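PDB 5A3D: DNA repair protein RAD14 from Saccharomyces cerevisiae, which binds damaged DNA specifically, recognising lesions in kinked DNA during nucleotide excision repair, and is required for the incision step. Local coordinates for residues Y49-D53 and P54-D58; Q79-R83 and C84-A88. One frame throughout, in Å; residues are numbered along the deposited sequence.

Overall arrangement
Both contacts are local: each lies at the start of a helix in the C-terminal DNA-binding domain of Rad14. Contact 2 is the more central, its centre about 2 Å from the centre of the chain, and turns the central strand 78-82 into helix 83-94. Contact 1, about 11 Å out, is more peripheral and starts the short helix 53-56 after helix 42-49. The chemistry differs accordingly: contact 1 uses a capping box of polar side chains, whereas at contact 2 a valine holds the N-cap position and a water carries the link to the glutamate. Y49 joins them, packing on V86 and hydrogen-bonding to R83 through its hydroxyl. Each contact also reaches a different DNA strand.

Contact 1 of 2, residues Y49-D53 and P54-D58; sequences YFLTD and PELND. With nucleotides of chain C.
T52 and E55 hold each other by reciprocal hydrogen bonds where the chain enters helix 53-56. The backbone N of T52 donates to OE1 of E55 at 2.9 Å, meeting the carboxylate from above, 46° out of its plane. In return E55 N makes a weak bond of 3.3 Å to T52 OG1. The hydroxyl can turn to that N-H because it stands between its own backbone N and carbonyl carbon (chi1 67°). On the glutamate, a chi1 of -65° sets CG beside the backbone N of E55, and the chain, extended from there, carries the carboxylate to T52 N. P54 CD packs across T52 OG1 at 3.2 Å. K93 of helix 83-94 forms a salt bridge with the same OE1, so that this oxygen ties the cap to a second helix. An alanine in place of E55 would probably leave T52 N without its acceptor and K93 without its carboxylate partner, weakening the helix start.

Backbone bonds continue the turn: L56 N donates to T52 O at 3.0 Å, and N57 N to D53 O at 2.8 Å. The carboxylate of D53 and the amide of N57 are engaged by K46 and K42 of helix 42-49, respectively.

Apolar packing lies on the buried side. L51 and L56 cross at about a right angle, with CD1 against CD1 at 3.9 Å, and F62 touches both.

L51 CB also lies 3.6 Å from E55 OE1, these two side chains again crossing at about a right angle.

Toward the DNA, the ring of P54 meets a phosphate, CG lying 3.2 Å from OP1 of DA6 of chain C. Together T52 and E55 form a capping box with T52 as N-cap, at the start of short helix 53-56 beside bound DNA in the XPA-family domain.

Contact 2 of 2, residues Q79-R83 and C84-A88; sequences QLFVR and CEVEA. With nucleotides of chain D.
A strand-to-helix junction joins V82, the N-cap residue ending strand 78-82, to E85 and V86 in the first turn of helix 83-94. The strand and helix segments meet at 74°, their axes approaching to 6.6 Å. V82 O accepts from V86 N at 3.1 Å, and R83 O from E87 N at 2.9 Å, the first i to i+4 hydrogen bonds of the helix.

Valine offers no capping oxygen, and where a capping box would have a direct bond from N to the glutamate a water bridges instead, accepting from V82 N at 2.9 Å and donating to E85 OE1. The E85 chain crosses V82 at about a right angle, while its OE2 is hydrogen-bonded to H63 ND1. The rotation of V82 (chi1 70°) turns CG1 to both E85 CG, at 3.7 Å, and C84 SG, at 3.9 Å.

On the buried side V86 CG2 packs against F81 CB at 3.5 Å and approaches the F81 ring obliquely; C45 of helix 42-49 touches both side chains.

R83 NH1 is hydrogen-bonded to Y49 OH, which E87 OE1 also meets in a weak bond.

At the far end of the strand Q79 N donates an almost straight bond, 2.8 Å long, to OP1 of DG3 of chain D. L80 CD1 lies against the base of DG1 of that chain. The arrangement is helix 83-94 following directly on strand 78-82, the central strand of a small antiparallel sheet that contacts DNA in this XPA-family domain.

Contact 1 of 2, residues Y49-D53 and P54-D58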
loop_
_atom_site.group_PDB
_atom_site.type_symbol
_atom_site.label_atom_id
_atom_site.label_comp_id
_atom_site.label_asym_id
_atom_site.label_seq_id
_atom_site.Cartn_x
_atom_site.Cartn_y
_atom_site.Cartn_z
ATOM N N TYR B 49 -7.802 -18.959 2.808
ATOM C CA TYR B 49 -7.806 -18.676 4.231
ATOM C C TYR B 49 -8.183 -17.242 4.609
ATOM O O TYR B 49 -8.105 -16.854 5.791
ATOM C CB TYR B 49 -6.443 -19.051 4.835
ATOM C CG TYR B 49 -6.209 -20.540 4.807
ATOM C CD1 TYR B 49 -6.840 -21.383 5.702
ATOM C CD2 TYR B 49 -5.349 -21.099 3.890
ATOM C CE1 TYR B 49 -6.604 -22.753 5.681
ATOM C CE2 TYR B 49 -5.162 -22.483 3.831
ATOM C CZ TYR B 49 -5.742 -23.292 4.744
ATOM O OH TYR B 49 -5.542 -24.685 4.733
ATOM N N PHE B 50 -8.486 -16.459 3.592
ATOM C CA PHE B 50 -8.829 -15.055 3.719
ATOM C C PHE B 50 -7.764 -14.253 4.439
ATOM O O PHE B 50 -8.069 -13.373 5.240
ATOM C CB PHE B 50 -10.212 -14.939 4.323
ATOM C CG PHE B 50 -11.230 -15.798 3.616
ATOM C CD1 PHE B 50 -11.523 -15.608 2.280
ATOM C CD2 PHE B 50 -11.872 -16.818 4.294
ATOM C CE1 PHE B 50 -12.444 -16.404 1.623
ATOM C CE2 PHE B 50 -12.800 -17.629 3.653
ATOM C CZ PHE B 50 -13.064 -17.433 2.294
ATOM N N LEU B 51 -6.490 -14.544 4.149
ATOM C CA LEU B 51 -5.400 -13.806 4.809
ATOM C C LEU B 51 -5.117 -12.630 3.943
ATOM O O LEU B 51 -5.284 -12.718 2.734
ATOM C CB LEU B 51 -4.110 -14.671 5.053
ATOM C CG LEU B 51 -4.428 -15.918 5.921
ATOM C CD1 LEU B 51 -3.118 -16.644 6.248
ATOM C CD2 LEU B 51 -5.229 -15.667 7.189
ATOM N N THR B 52 -4.643 -11.546 4.547
ATOM C CA THR B 52 -4.327 -10.295 3.762
ATOM C C THR B 52 -2.907 -10.109 3.410
ATOM O O THR B 52 -2.029 -10.790 3.935
ATOM C CB THR B 52 -4.701 -9.062 4.586
ATOM O OG1 THR B 52 -3.827 -8.987 5.709
ATOM C CG2 THR B 52 -6.073 -9.192 5.057
ATOM N N ASP B 53 -2.643 -9.149 2.533
ATOM C CA ASP B 53 -1.259 -8.810 2.244
ATOM C C ASP B 53 -0.444 -8.459 3.449
ATOM O O ASP B 53 0.657 -8.994 3.540
ATOM C CB ASP B 53 -1.063 -7.739 1.135
ATOM C CG ASP B 53 -1.260 -8.271 -0.212
ATOM O OD1 ASP B 53 -0.859 -9.402 -0.492
ATOM O OD2 ASP B 53 -1.849 -7.527 -1.040
ATOM N N PRO B 54 -0.946 -7.605 4.380
ATOM C CA PRO B 54 -0.123 -7.288 5.553
ATOM C C PRO B 54 0.260 -8.494 6.406
ATOM O O PRO B 54 1.385 -8.595 6.859
ATOM C CB PRO B 54 -0.960 -6.279 6.316
ATOM C CG PRO B 54 -1.742 -5.622 5.235
ATOM C CD PRO B 54 -2.094 -6.690 4.271
ATOM N N GLU B 55 -0.632 -9.463 6.533
ATOM C CA GLU B 55 -0.307 -10.702 7.234
ATOM C C GLU B 55 0.743 -11.554 6.517
ATOM O O GLU B 55 1.784 -11.979 7.080
ATOM C CB GLU B 55 -1.599 -11.494 7.491
ATOM C CG GLU B 55 -2.557 -10.768 8.446
ATOM C CD GLU B 55 -4.034 -11.150 8.294
ATOM O OE1 GLU B 55 -4.395 -11.912 7.397
ATOM O OE2 GLU B 55 -4.894 -10.628 9.046
ATOM N N LEU B 56 0.490 -11.782 5.253
ATOM C CA LEU B 56 1.353 -12.721 4.498
ATOM C C LEU B 56 2.680 -12.082 4.234
ATOM O O LEU B 56 3.636 -12.797 4.006
ATOM C CB LEU B 56 0.701 -13.067 3.181
ATOM C CG LEU B 56 -0.314 -14.143 2.970
ATOM C CD1 LEU B 56 -0.329 -15.300 3.945
ATOM C CD2 LEU B 56 -1.586 -13.877 2.203
ATOM N N ASN B 57 2.743 -10.741 4.267
ATOM C CA ASN B 57 3.969 -10.025 3.986
ATOM C C ASN B 57 4.820 -9.934 5.270
ATOM O O ASN B 57 5.958 -9.489 5.200
ATOM C CB ASN B 57 3.737 -8.615 3.470
ATOM C CG ASN B 57 3.265 -8.581 1.983
ATOM O OD1 ASN B 57 3.536 -9.513 1.244
ATOM N ND2 ASN B 57 2.590 -7.487 1.554
ATOM N N ASP B 58 4.258 -10.306 6.410
ATOM C CA ASP B 58 4.947 -10.152 7.689
ATOM C C ASP B 58 5.936 -11.338 7.813
ATOM O O ASP B 58 5.576 -12.446 8.042
ATOM C CB ASP B 58 3.941 -10.134 8.809
ATOM C CG ASP B 58 4.547 -9.838 10.183
ATOM O OD1 ASP B 58 5.780 -9.943 10.408
ATOM O OD2 ASP B 58 3.732 -9.471 11.039
ATOM P P DA C 6 -2.012 -1.943 5.945
ATOM O OP1 DA C 6 -0.789 -2.710 6.247
ATOM O OP2 DA C 6 -2.336 -1.679 4.506
ATOM O "O5'" DA C 6 -3.305 -2.601 6.597
ATOM C "C5'" DA C 6 -3.387 -2.683 8.036
ATOM C "C4'" DA C 6 -4.809 -2.576 8.551
ATOM O "O4'" DA C 6 -5.370 -1.272 8.251
ATOM C "C3'" DA C 6 -5.812 -3.608 8.016
ATOM O "O3'" DA C 6 -6.685 -4.070 9.078
ATOM C "C2'" DA C 6 -6.553 -2.833 6.940
ATOM C "C1'" DA C 6 -6.557 -1.408 7.479
ATOM N N9 DA C 6 -6.534 -0.366 6.454
ATOM C C8 DA C 6 -5.554 -0.175 5.512
ATOM N N7 DA C 6 -5.756 0.867 4.742
ATOM C C5 DA C 6 -6.949 1.400 5.208
ATOM C C6 DA C 6 -7.708 2.515 4.803
ATOM N N6 DA C 6 -7.369 3.312 3.788
ATOM N N1 DA C 6 -8.857 2.765 5.468
ATOM C C2 DA C 6 -9.189 1.972 6.495
ATOM N N3 DA C 6 -8.560 0.895 6.968
ATOM C C4 DA C 6 -7.435 0.658 6.270
#

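Contact 2 of 2, residues Q79-R83 and C84-A88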
loop_
_atom_site.group_PDB
_atom_site.type_symbol
_atom_site.label_atom_id
_atom_site.label_comp_id
_atom_site.label_asym_id
_atom_site.label_seq_id
_atom_site.Cartn_x
_atom_site.Cartn_y
_atom_site.Cartn_z
ATOM N N GLN B 79 5.530 -16.738 -4.096
ATOM C CA GLN B 79 5.732 -16.953 -2.636
ATOM C C GLN B 79 4.929 -18.182 -2.152
ATOM O O GLN B 79 3.758 -18.251 -2.408
ATOM C CB GLN B 79 5.354 -15.713 -1.843
ATOM C CG GLN B 79 6.266 -14.493 -2.227
ATOM C CD GLN B 79 5.849 -13.206 -1.551
ATOM O OE1 GLN B 79 4.851 -13.149 -0.850
ATOM N NE2 GLN B 79 6.670 -12.162 -1.709
ATOM N N LEU B 80 5.610 -19.128 -1.528
ATOM C CA LEU B 80 5.058 -20.420 -1.134
ATOM C C LEU B 80 5.106 -20.477 0.414
ATOM O O LEU B 80 6.138 -20.258 1.051
ATOM C CB LEU B 80 5.752 -21.583 -1.762
ATOM C CG LEU B 80 5.771 -21.594 -3.332
ATOM C CD1 LEU B 80 6.636 -22.714 -3.828
ATOM C CD2 LEU B 80 4.353 -21.761 -3.775
ATOM N N PHE B 81 3.990 -20.822 0.943
ATOM C CA PHE B 81 3.724 -20.879 2.425
ATOM C C PHE B 81 3.330 -22.352 2.759
ATOM O O PHE B 81 2.709 -23.009 1.906
ATOM C CB PHE B 81 2.613 -19.949 2.822
ATOM C CG PHE B 81 2.916 -18.528 2.555
ATOM C CD1 PHE B 81 2.734 -18.021 1.277
ATOM C CD2 PHE B 81 3.396 -17.684 3.559
ATOM C CE1 PHE B 81 2.947 -16.664 1.022
ATOM C CE2 PHE B 81 3.663 -16.327 3.250
ATOM C CZ PHE B 81 3.435 -15.831 1.979
ATOM N N VAL B 82 3.682 -22.793 3.963
ATOM C CA VAL B 82 3.360 -24.207 4.373
ATOM C C VAL B 82 1.961 -24.198 5.001
ATOM O O VAL B 82 1.616 -23.358 5.884
ATOM C CB VAL B 82 4.457 -24.957 5.208
ATOM C CG1 VAL B 82 4.650 -24.437 6.612
ATOM C CG2 VAL B 82 4.192 -26.467 5.207
ATOM N N ARG B 83 1.180 -25.174 4.563
ATOM C CA ARG B 83 -0.195 -25.225 4.965
ATOM C C ARG B 83 -0.328 -25.161 6.480
ATOM O O ARG B 83 -1.171 -24.428 6.950
ATOM C CB ARG B 83 -0.975 -26.386 4.372
ATOM C CG ARG B 83 -2.410 -26.267 4.836
ATOM C CD ARG B 83 -3.315 -27.336 4.330
ATOM N NE ARG B 83 -3.381 -27.567 2.933
ATOM C CZ ARG B 83 -4.151 -26.870 2.119
ATOM N NH1 ARG B 83 -4.857 -25.844 2.611
ATOM N NH2 ARG B 83 -4.210 -27.190 0.823
ATOM N N CYS B 84 0.478 -25.916 7.231
ATOM C CA CYS B 84 0.222 -25.988 8.676
ATOM C C CYS B 84 0.350 -24.576 9.349
ATOM O O CYS B 84 -0.372 -24.291 10.257
ATOM C CB CYS B 84 1.111 -27.037 9.343
ATOM S SG CYS B 84 2.888 -26.829 9.133
ATOM N N GLU B 85 1.296 -23.765 8.895
ATOM C CA GLU B 85 1.454 -22.357 9.408
ATOM C C GLU B 85 0.284 -21.449 9.070
ATOM O O GLU B 85 -0.322 -20.757 9.918
ATOM C CB GLU B 85 2.723 -21.761 8.835
ATOM C CG GLU B 85 3.940 -22.261 9.525
ATOM C CD GLU B 85 5.226 -21.563 9.089
ATOM O OE1 GLU B 85 5.193 -20.508 8.404
ATOM O OE2 GLU B 85 6.318 -22.093 9.524
ATOM N N VAL B 86 -0.040 -21.461 7.774
ATOM C CA VAL B 86 -1.170 -20.729 7.193
ATOM C C VAL B 86 -2.492 -21.047 7.943
ATOM O O VAL B 86 -3.233 -20.145 8.321
ATOM C CB VAL B 86 -1.294 -21.043 5.669
ATOM C CG1 VAL B 86 -2.455 -20.262 5.093
ATOM C CG2 VAL B 86 -0.054 -20.508 4.982
ATOM N N GLU B 87 -2.774 -22.319 8.092
ATOM C CA GLU B 87 -3.998 -22.752 8.694
ATOM C C GLU B 87 -4.049 -22.367 10.172
ATOM O O GLU B 87 -5.070 -21.947 10.681
ATOM C CB GLU B 87 -4.114 -24.263 8.507
ATOM C CG GLU B 87 -5.361 -24.820 9.041
ATOM C CD GLU B 87 -5.437 -26.305 8.710
ATOM O OE1 GLU B 87 -5.963 -26.588 7.585
ATOM O OE2 GLU B 87 -4.962 -27.097 9.578
ATOM N N ALA B 88 -2.940 -22.550 10.860
ATOM C CA ALA B 88 -2.869 -22.270 12.305
ATOM C C ALA B 88 -3.184 -20.814 12.554
ATOM O O ALA B 88 -3.902 -20.489 13.486
ATOM C CB ALA B 88 -1.478 -22.592 12.813
ATOM P P DG D 3 1.811 -16.015 -5.957
ATOM O OP1 DG D 3 2.840 -16.340 -4.922
ATOM O OP2 DG D 3 0.402 -16.183 -5.663
ATOM O "O5'" DG D 3 2.049 -14.509 -6.431
ATOM C "C5'" DG D 3 3.339 -14.090 -6.869
ATOM C "C4'" DG D 3 3.400 -12.577 -6.886
ATOM O "O4'" DG D 3 2.638 -12.050 -8.001
ATOM C "C3'" DG D 3 2.861 -11.873 -5.650
ATOM O "O3'" DG D 3 3.819 -10.824 -5.584
ATOM C "C2'" DG D 3 1.437 -11.509 -6.052
ATOM C "C1'" DG D 3 1.560 -11.254 -7.552
ATOM N N9 DG D 3 0.406 -11.563 -8.394
ATOM C C8 DG D 3 -0.426 -12.653 -8.326
ATOM N N7 DG D 3 -1.316 -12.680 -9.279
ATOM C C5 DG D 3 -1.080 -11.517 -9.997
ATOM C C6 DG D 3 -1.722 -11.007 -11.142
ATOM O O6 DG D 3 -2.686 -11.473 -11.749
ATOM N N1 DG D 3 -1.171 -9.791 -11.539
ATOM C C2 DG D 3 -0.098 -9.179 -10.941
ATOM N N2 DG D 3 0.323 -8.035 -11.501
ATOM N N3 DG D 3 0.543 -9.674 -9.904
ATOM C C4 DG D 3 0.006 -10.839 -9.489
ATOM O "O5'" DG D 1 1.348 -23.584 -13.860
ATOM C "C5'" DG D 1 2.155 -23.198 -12.724
ATOM C "C4'" DG D 1 1.354 -23.367 -11.450
ATOM O "O4'" DG D 1 1.553 -24.566 -10.657
ATOM C "C3'" DG D 1 1.038 -22.199 -10.513
ATOM O "O3'" DG D 1 -0.282 -21.661 -10.762
ATOM C "C2'" DG D 1 1.193 -22.789 -9.115
ATOM C "C1'" DG D 1 1.760 -24.200 -9.301
ATOM N N9 DG D 1 3.189 -24.284 -9.014
ATOM C C8 DG D 1 4.233 -23.833 -9.787
ATOM N N7 DG D 1 5.399 -24.015 -9.228
ATOM C C5 DG D 1 5.105 -24.586 -7.996
ATOM C C6 DG D 1 5.966 -25.006 -6.945
ATOM O O6 DG D 1 7.203 -24.940 -6.885
ATOM N N1 DG D 1 5.249 -25.557 -5.886
ATOM C C2 DG D 1 3.881 -25.676 -5.836
ATOM N N2 DG D 1 3.378 -26.244 -4.729
ATOM N N3 DG D 1 3.064 -25.262 -6.795
ATOM C C4 DG D 1 3.742 -24.750 -7.845
HETATM O O HOH W 1 4.415 -20.623 5.820
#